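Local coordinates for protein Sqt1 (Chaetomium thermophilum, PDB 4ZOY) that probably serves as a dedicated chaperone in ribosome biogenesis, capturing a nascent ribosomal protein co-translationally on its WD40 beta-propeller, at residues A[188-193]-A[209-214]; A[246-251]-A[270-275]. All blocks are in the same frame, centred on the assembly; numbering follows the deposited sequence.

Interaction 1 (A[188-193]-A[209-214]); sequences LHTGPC and SEDESL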
ATOM      1  N   LEU A 188       1.419 -20.830   4.197  1.00 18.68           N
ATOM      2  CA  LEU A 188       0.096 -21.350   3.869  1.00 20.30           C
ATOM      3  C   LEU A 188      -0.288 -21.117   2.408  1.00 21.17           C
ATOM      4  O   LEU A 188      -0.854 -22.010   1.781  1.00 21.92           O
ATOM      5  CB  LEU A 188      -0.957 -20.750   4.803  1.00 20.98           C
ATOM      6  CG  LEU A 188      -0.788 -21.137   6.278  1.00 21.40           C
ATOM      7  CD1 LEU A 188      -1.921 -20.593   7.122  1.00 23.85           C
ATOM      8  CD2 LEU A 188      -0.685 -22.645   6.433  1.00 25.51           C
ATOM      9  N   HIS A 189      -0.004 -19.932   1.861  1.00 18.66           N
ATOM     10  CA  HIS A 189      -0.218 -19.715   0.426  1.00 18.49           C
ATOM     11  C   HIS A 189       0.670 -20.667  -0.369  1.00 20.10           C
ATOM     12  O   HIS A 189       1.783 -20.956   0.059  1.00 21.31           O
ATOM     13  CB  HIS A 189       0.109 -18.283  -0.001  1.00 17.13           C
ATOM     14  CG  HIS A 189      -0.724 -17.221   0.652  1.00 17.61           C
ATOM     15  ND1 HIS A 189      -2.100 -17.192   0.596  1.00 16.23           N
ATOM     16  CD2 HIS A 189      -0.352 -16.104   1.319  1.00 15.38           C
ATOM     17  CE1 HIS A 189      -2.543 -16.112   1.219  1.00 15.11           C
ATOM     18  NE2 HIS A 189      -1.500 -15.435   1.665  1.00 16.06           N
ATOM     19  N   THR A 190       0.192 -21.118  -1.526  1.00 19.93           N
ATOM     20  CA  THR A 190       0.962 -22.037  -2.374  1.00 19.92           C
ATOM     21  C   THR A 190       1.435 -21.384  -3.672  1.00 28.50           C
ATOM     22  O   THR A 190       2.094 -22.024  -4.492  1.00 26.80           O
ATOM     23  CB  THR A 190       0.151 -23.310  -2.736  1.00 23.37           C
ATOM     24  OG1 THR A 190      -0.858 -22.995  -3.703  1.00 24.25           O
ATOM     25  CG2 THR A 190      -0.497 -23.908  -1.504  1.00 25.39           C
ATOM     26  N   GLY A 191       1.082 -20.118  -3.861  1.00 21.68           N
ATOM     27  CA  GLY A 191       1.585 -19.323  -4.965  1.00 23.43           C
ATOM     28  C   GLY A 191       1.987 -17.965  -4.417  1.00 21.85           C
ATOM     29  O   GLY A 191       1.800 -17.707  -3.229  1.00 20.14           O
ATOM     30  N   PRO A 192       2.525 -17.085  -5.275  1.00 19.63           N
ATOM     31  CA  PRO A 192       2.992 -15.763  -4.838  1.00 18.19           C
ATOM     32  C   PRO A 192       1.997 -15.040  -3.934  1.00 15.52           C
ATOM     33  O   PRO A 192       0.797 -15.003  -4.212  1.00 18.40           O
ATOM     34  CB  PRO A 192       3.171 -15.006  -6.152  1.00 20.01           C
ATOM     35  CG  PRO A 192       3.535 -16.089  -7.134  1.00 19.45           C
ATOM     36  CD  PRO A 192       2.742 -17.298  -6.719  1.00 19.67           C
ATOM     37  N   CYS A 193       2.506 -14.496  -2.836  1.00 16.30           N
ATOM     38  CA  CYS A 193       1.696 -13.682  -1.944  1.00 16.74           C
ATOM     39  C   CYS A 193       1.712 -12.246  -2.454  1.00 15.69           C
ATOM     40  O   CYS A 193       2.753 -11.581  -2.446  1.00 16.92           O
ATOM     41  CB  CYS A 193       2.220 -13.764  -0.515  1.00 16.22           C
ATOM     42  SG  CYS A 193       1.272 -12.738   0.636  1.00 15.62           S
ATOM     43  N   SER A 209      -3.167 -14.285  -2.259  1.00 15.75           N
ATOM     44  CA  SER A 209      -2.248 -14.955  -3.169  1.00 15.66           C
ATOM     45  C   SER A 209      -2.836 -15.143  -4.558  1.00 15.99           C
ATOM     46  O   SER A 209      -4.058 -15.221  -4.724  1.00 16.32           O
ATOM     47  CB  SER A 209      -1.849 -16.320  -2.585  1.00 17.01           C
ATOM     48  OG  SER A 209      -1.090 -17.105  -3.491  1.00 17.98           O
ATOM     49  N   GLU A 210      -1.941 -15.204  -5.546  1.00 17.83           N
ATOM     50  CA  GLU A 210      -2.291 -15.622  -6.905  1.00 16.94           C
ATOM     51  C   GLU A 210      -3.010 -16.969  -6.928  1.00 21.67           C
ATOM     52  O   GLU A 210      -3.757 -17.249  -7.857  1.00 21.31           O
ATOM     53  CB  GLU A 210      -1.036 -15.702  -7.781  1.00 22.44           C
ATOM     54  CG  GLU A 210      -0.445 -14.356  -8.126  1.00 28.04           C
ATOM     55  CD  GLU A 210       0.752 -14.442  -9.057  1.00 30.50           C
ATOM     56  OE1 GLU A 210       1.047 -15.543  -9.574  1.00 29.38           O
ATOM     57  OE2 GLU A 210       1.406 -13.397  -9.257  1.00 33.35           O
ATOM     58  N   ASP A 211      -2.788 -17.795  -5.908  1.00 20.14           N
ATOM     59  CA  ASP A 211      -3.388 -19.132  -5.858  1.00 18.75           C
ATOM     60  C   ASP A 211      -4.833 -19.103  -5.347  1.00 19.96           C
ATOM     61  O   ASP A 211      -5.454 -20.153  -5.164  1.00 20.23           O
ATOM     62  CB  ASP A 211      -2.510 -20.076  -5.006  1.00 19.83           C
ATOM     63  CG  ASP A 211      -2.783 -19.982  -3.504  1.00 21.91           C
ATOM     64  OD1 ASP A 211      -3.459 -19.044  -3.023  1.00 19.50           O
ATOM     65  OD2 ASP A 211      -2.299 -20.879  -2.779  1.00 24.91           O
ATOM     66  N   GLU A 212      -5.340 -17.885  -5.119  1.00 17.77           N
ATOM     67  CA  GLU A 212      -6.736 -17.582  -4.778  1.00 16.31           C
ATOM     68  C   GLU A 212      -7.046 -17.706  -3.283  1.00 16.31           C
ATOM     69  O   GLU A 212      -8.190 -17.520  -2.872  1.00 18.97           O
ATOM     70  CB  GLU A 212      -7.701 -18.445  -5.620  1.00 24.67           C
ATOM     71  CG  GLU A 212      -7.485 -18.204  -7.116  1.00 26.32           C
ATOM     72  CD  GLU A 212      -8.207 -19.175  -8.031  1.00 33.06           C
ATOM     73  OE1 GLU A 212      -9.249 -19.723  -7.632  1.00 32.29           O
ATOM     74  OE2 GLU A 212      -7.738 -19.354  -9.175  1.00 33.70           O
ATOM     75  N   SER A 213      -6.029 -17.966  -2.460  1.00 16.65           N
ATOM     76  CA  SER A 213      -6.280 -18.088  -1.021  1.00 16.06           C
ATOM     77  C   SER A 213      -6.138 -16.772  -0.245  1.00 17.29           C
ATOM     78  O   SER A 213      -5.400 -15.854  -0.637  1.00 16.93           O
ATOM     79  CB  SER A 213      -5.371 -19.152  -0.395  1.00 17.54           C
ATOM     80  OG  SER A 213      -3.994 -18.854  -0.545  1.00 17.73           O
ATOM     81  N   LEU A 214      -6.892 -16.708   0.848  1.00 16.80           N
ATOM     82  CA  LEU A 214      -6.831 -15.653   1.855  1.00 16.46           C
ATOM     83  C   LEU A 214      -6.529 -16.289   3.197  1.00 16.80           C
ATOM     84  O   LEU A 214      -7.221 -17.217   3.591  1.00 16.15           O
ATOM     85  CB  LEU A 214      -8.157 -14.893   1.946  1.00 15.52           C
ATOM     86  CG  LEU A 214      -8.473 -14.101   3.219  1.00 13.92           C
ATOM     87  CD1 LEU A 214      -7.616 -12.827   3.304  1.00 14.63           C
ATOM     88  CD2 LEU A 214      -9.945 -13.723   3.311  1.00 16.78           C
TER

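Interaction 2 (A[246-251]-A[270-275]); sequences FAVEGG and GGQIKI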
ATOM      1  N   PHE A 246     -16.079 -18.468  -2.438  1.00 25.52           N
ATOM      2  CA  PHE A 246     -14.976 -17.534  -2.241  1.00 22.26           C
ATOM      3  C   PHE A 246     -14.059 -17.438  -3.449  1.00 22.29           C
ATOM      4  O   PHE A 246     -13.482 -16.383  -3.715  1.00 20.53           O
ATOM      5  CB  PHE A 246     -14.147 -17.945  -1.023  1.00 21.78           C
ATOM      6  CG  PHE A 246     -12.983 -17.033  -0.764  1.00 18.13           C
ATOM      7  CD1 PHE A 246     -13.210 -15.759  -0.260  1.00 19.71           C
ATOM      8  CD2 PHE A 246     -11.679 -17.427  -1.043  1.00 20.56           C
ATOM      9  CE1 PHE A 246     -12.173 -14.888  -0.028  1.00 20.61           C
ATOM     10  CE2 PHE A 246     -10.616 -16.542  -0.802  1.00 19.89           C
ATOM     11  CZ  PHE A 246     -10.876 -15.273  -0.299  1.00 18.72           C
ATOM     12  N   ALA A 247     -13.918 -18.548  -4.167  1.00 24.34           N
ATOM     13  CA  ALA A 247     -12.915 -18.683  -5.216  1.00 25.00           C
ATOM     14  C   ALA A 247     -13.009 -17.609  -6.295  1.00 26.69           C
ATOM     15  O   ALA A 247     -14.053 -17.416  -6.912  1.00 27.90           O
ATOM     16  CB  ALA A 247     -13.023 -20.064  -5.853  1.00 32.19           C
ATOM     17  N   VAL A 248     -11.901 -16.914  -6.517  1.00 22.54           N
ATOM     18  CA  VAL A 248     -11.812 -15.939  -7.593  1.00 23.10           C
ATOM     19  C   VAL A 248     -10.848 -16.466  -8.640  1.00 21.25           C
ATOM     20  O   VAL A 248      -9.639 -16.415  -8.458  1.00 20.50           O
ATOM     21  CB  VAL A 248     -11.342 -14.556  -7.084  1.00 18.28           C
ATOM     22  CG1 VAL A 248     -11.105 -13.609  -8.248  1.00 20.65           C
ATOM     23  CG2 VAL A 248     -12.370 -13.969  -6.147  1.00 17.91           C
ATOM     24  N   GLU A 249     -11.386 -16.999  -9.734  1.00 20.76           N
ATOM     25  CA  GLU A 249     -10.538 -17.605 -10.752  1.00 23.81           C
ATOM     26  C   GLU A 249      -9.576 -16.584 -11.354  1.00 22.45           C
ATOM     27  O   GLU A 249      -9.997 -15.525 -11.832  1.00 23.20           O
ATOM     28  CB  GLU A 249     -11.392 -18.243 -11.858  1.00 26.43           C
ATOM     29  CG  GLU A 249     -10.567 -18.980 -12.899  1.00 33.53           C
ATOM     30  CD  GLU A 249     -11.414 -19.835 -13.828  1.00 45.04           C
ATOM     31  OE1 GLU A 249     -12.590 -19.481 -14.063  1.00 47.30           O
ATOM     32  OE2 GLU A 249     -10.902 -20.866 -14.316  1.00 50.71           O
ATOM     33  N   GLY A 250      -8.286 -16.908 -11.314  1.00 21.89           N
ATOM     34  CA  GLY A 250      -7.259 -16.036 -11.843  1.00 20.60           C
ATOM     35  C   GLY A 250      -6.440 -15.393 -10.737  1.00 19.77           C
ATOM     36  O   GLY A 250      -5.394 -14.805 -10.998  1.00 23.87           O
ATOM     37  N   GLY A 251      -6.923 -15.490  -9.505  1.00 18.93           N
ATOM     38  CA  GLY A 251      -6.130 -15.058  -8.363  1.00 19.10           C
ATOM     39  C   GLY A 251      -6.583 -13.801  -7.640  1.00 17.34           C
ATOM     40  O   GLY A 251      -7.439 -13.053  -8.103  1.00 16.90           O
ATOM     41  N   GLY A 270     -10.890 -10.497 -12.847  1.00 20.07           N
ATOM     42  CA  GLY A 270     -12.243 -10.360 -13.355  1.00 20.60           C
ATOM     43  C   GLY A 270     -13.075  -9.292 -12.680  1.00 18.71           C
ATOM     44  O   GLY A 270     -14.295  -9.235 -12.848  1.00 22.10           O
ATOM     45  N   GLY A 271     -12.423  -8.439 -11.901  1.00 16.77           N
ATOM     46  CA  GLY A 271     -13.129  -7.396 -11.181  1.00 16.25           C
ATOM     47  C   GLY A 271     -13.767  -7.868  -9.882  1.00 13.22           C
ATOM     48  O   GLY A 271     -14.550  -7.135  -9.283  1.00 15.01           O
ATOM     49  N   GLN A 272     -13.434  -9.081  -9.449  1.00 15.43           N
ATOM     50  CA  GLN A 272     -14.137  -9.651  -8.302  1.00 15.40           C
ATOM     51  C   GLN A 272     -13.608  -9.132  -6.979  1.00 16.26           C
ATOM     52  O   GLN A 272     -12.398  -8.943  -6.802  1.00 15.96           O
ATOM     53  CB  GLN A 272     -14.056 -11.167  -8.311  1.00 16.06           C
ATOM     54  CG  GLN A 272     -14.838 -11.804  -9.455  1.00 18.78           C
ATOM     55  CD  GLN A 272     -15.082 -13.278  -9.226  1.00 21.95           C
ATOM     56  OE1 GLN A 272     -15.898 -13.660  -8.379  1.00 24.21           O
ATOM     57  NE2 GLN A 272     -14.370 -14.115  -9.963  1.00 21.21           N
ATOM     58  N   ILE A 273     -14.544  -8.894  -6.070  1.00 14.62           N
ATOM     59  CA  ILE A 273     -14.248  -8.503  -4.704  1.00 13.62           C
ATOM     60  C   ILE A 273     -15.047  -9.404  -3.774  1.00 16.71           C
ATOM     61  O   ILE A 273     -16.220  -9.667  -4.026  1.00 16.17           O
ATOM     62  CB  ILE A 273     -14.617  -7.037  -4.428  1.00 13.90           C
ATOM     63  CG1 ILE A 273     -13.843  -6.103  -5.355  1.00 15.79           C
ATOM     64  CG2 ILE A 273     -14.343  -6.683  -2.963  1.00 15.30           C
ATOM     65  CD1 ILE A 273     -14.397  -4.718  -5.417  1.00 17.51           C
ATOM     66  N   LYS A 274     -14.416  -9.895  -2.713  1.00 13.60           N
ATOM     67  CA  LYS A 274     -15.118 -10.661  -1.684  1.00 13.76           C
ATOM     68  C   LYS A 274     -14.971  -9.963  -0.343  1.00 15.00           C
ATOM     69  O   LYS A 274     -13.878  -9.504  -0.005  1.00 15.66           O
ATOM     70  CB  LYS A 274     -14.577 -12.089  -1.582  1.00 14.52           C
ATOM     71  CG  LYS A 274     -14.635 -12.905  -2.863  1.00 16.00           C
ATOM     72  CD  LYS A 274     -16.054 -13.363  -3.136  1.00 17.65           C
ATOM     73  CE  LYS A 274     -16.153 -14.111  -4.455  1.00 19.33           C
ATOM     74  NZ  LYS A 274     -17.541 -14.661  -4.641  1.00 23.95           N
ATOM     75  N   ILE A 275     -16.066  -9.886   0.412  1.00 14.49           N
ATOM     76  CA  ILE A 275     -16.074  -9.322   1.763  1.00 13.47           C
ATOM     77  C   ILE A 275     -16.219 -10.470   2.761  1.00 16.41           C
ATOM     78  O   ILE A 275     -17.181 -11.233   2.681  1.00 16.87           O
ATOM     79  CB  ILE A 275     -17.223  -8.313   1.971  1.00 14.18           C
ATOM     80  CG1 ILE A 275     -17.240  -7.279   0.841  1.00 14.43           C
ATOM     81  CG2 ILE A 275     -17.095  -7.633   3.335  1.00 14.96           C
ATOM     82  CD1 ILE A 275     -15.943  -6.474   0.691  1.00 13.99           C
TER
HETATM   83  O   HOH W   1     -14.337 -16.704 -10.194  1.00 29.08           O
HETATM   84  O   HOH W   2     -12.442 -14.108 -12.015  1.00 28.90           O

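Interaction 1 (A[188-193]-A[209-214])
Cys-193 and Ser-209 form an antiparallel, non-hydrogen-bonded pair, their CA atoms 4.3 Å apart, and from there the chains part only slightly: 188-193 runs back through the loop before strand 193-198, while 209-214 makes a type I turn from Ser-209 to Glu-212. The loop before a WD40 blade's first strand thus meets the turn between its second and third. Glu-210 N donates to Pro-192 O (3.1 Å), the backbone bond that flanks this pair. Ser-209 OG lies 2.9 Å from Pro-192 O and also near Gly-191 O; the acceptor of its proton is unsettled, but it accepts from Asp-211 N in an ST turn.

His-189, Thr-207 and Asp-211 fall where the WD40 His-Ser/Thr-Asp network lies, with Ser-213 relaying the His-Asp link. One face of the His-189 ring covers Ser-209 CB. Its ND1 donates in the ring plane to Ser-213 OG (2.8 Å, 167° at the hydrogen), while NE2 is held by Thr-207, which fixes the ring from both nitrogens. Ser-213 OG donates in turn to the syn lone pair of Asp-211 OD1 (2.5 Å), an oxygen that also takes Ser-213 N in an Asx turn.

With CG between its backbone N and carbonyl carbon (chi1 84°), Asp-211 presents OD2 to the loop. OD2 receives Thr-190 OG1 (2.7 Å) on its anti lone pair, and Thr-190 N (2.8 Å) from 48° above the carboxylate plane. Cutting this side chain back to an alanine is likely to leave the backbone N and hydroxyl of both Thr-190 and Ser-213 without this acceptor, and His-189's partner OG less firmly fixed. Beside the turn, Glu-210 OE1 rests 3.5 Å from Pro-192 CG.

Interaction 2 (A[246-251]-A[270-275])
Gln-272 sets its CG anti to the carbonyl carbon (chi1 -68°) and is extended beyond it, so that its side chain runs alongside Val-248 in the opposite sense and brings the amide within water-bridging distance of the 246-251 backbone. Lys-274 starts the same way but bends at chi2 (-75°), which turns CD and CE past the Phe-246 carbonyl. Van der Waals contacts are the evidence for the first pairing: Gln-272 CB is 3.8 Å from Val-248 CG1, and the amide NE2 is 3.7 Å from that same methyl.

No direct hydrogen bond joins the segments; the polar links pass through two waters. Water 1 accepts from Gln-272 NE2 at 2.6 Å and from Glu-249 N at 3.0 Å, with a weak further bond to Ala-247 O. Water 2 accepts from NE2 and donates to Glu-249 O (2.8 Å). The contact joins the loop entering a beta-propeller blade at strand 252-257 to that blade's third strand, 273-277, and a type II turn from Val-248 to Gly-251 leads the loop in.

Nearer Phe-246 the contact is apolar, the lysine's aliphatic chain against the phenylalanine ring. Lys-274 CB lies 4.0 Å from Phe-246 CE1, approaching the ring obliquely, while Val-248 CG2 comes against Lys-274 CG. Farther along, CE lies 3.6 Å from Phe-246 O, and NZ is delivered to Arg-245 O and Ser-323 OG.

Interactions 1 and 2 occupy comparable places in successive propeller blades, each joining the loop before a blade's first strand to the chain around the start of its third. Both are partly buried, with His-189, Ser-209 and Ser-213 enclosed in one, and Phe-246, Val-248 and Lys-274 in the other; Thr-190 and Glu-210, and in interaction 2 Glu-249, lie at the exposed side. Their chemistry differs: interaction 1 is a direct network of hydroxyl, carboxylate and imidazole bonds, whereas interaction 2 combines apolar contacts with water bridges. The two also touch, their centres about 12 Å apart. Glu-212 OE2 probably bonds to Gly-250 N, and Leu-214 CB packs on Phe-246 CZ at 3.5 Å, so the blades meet here.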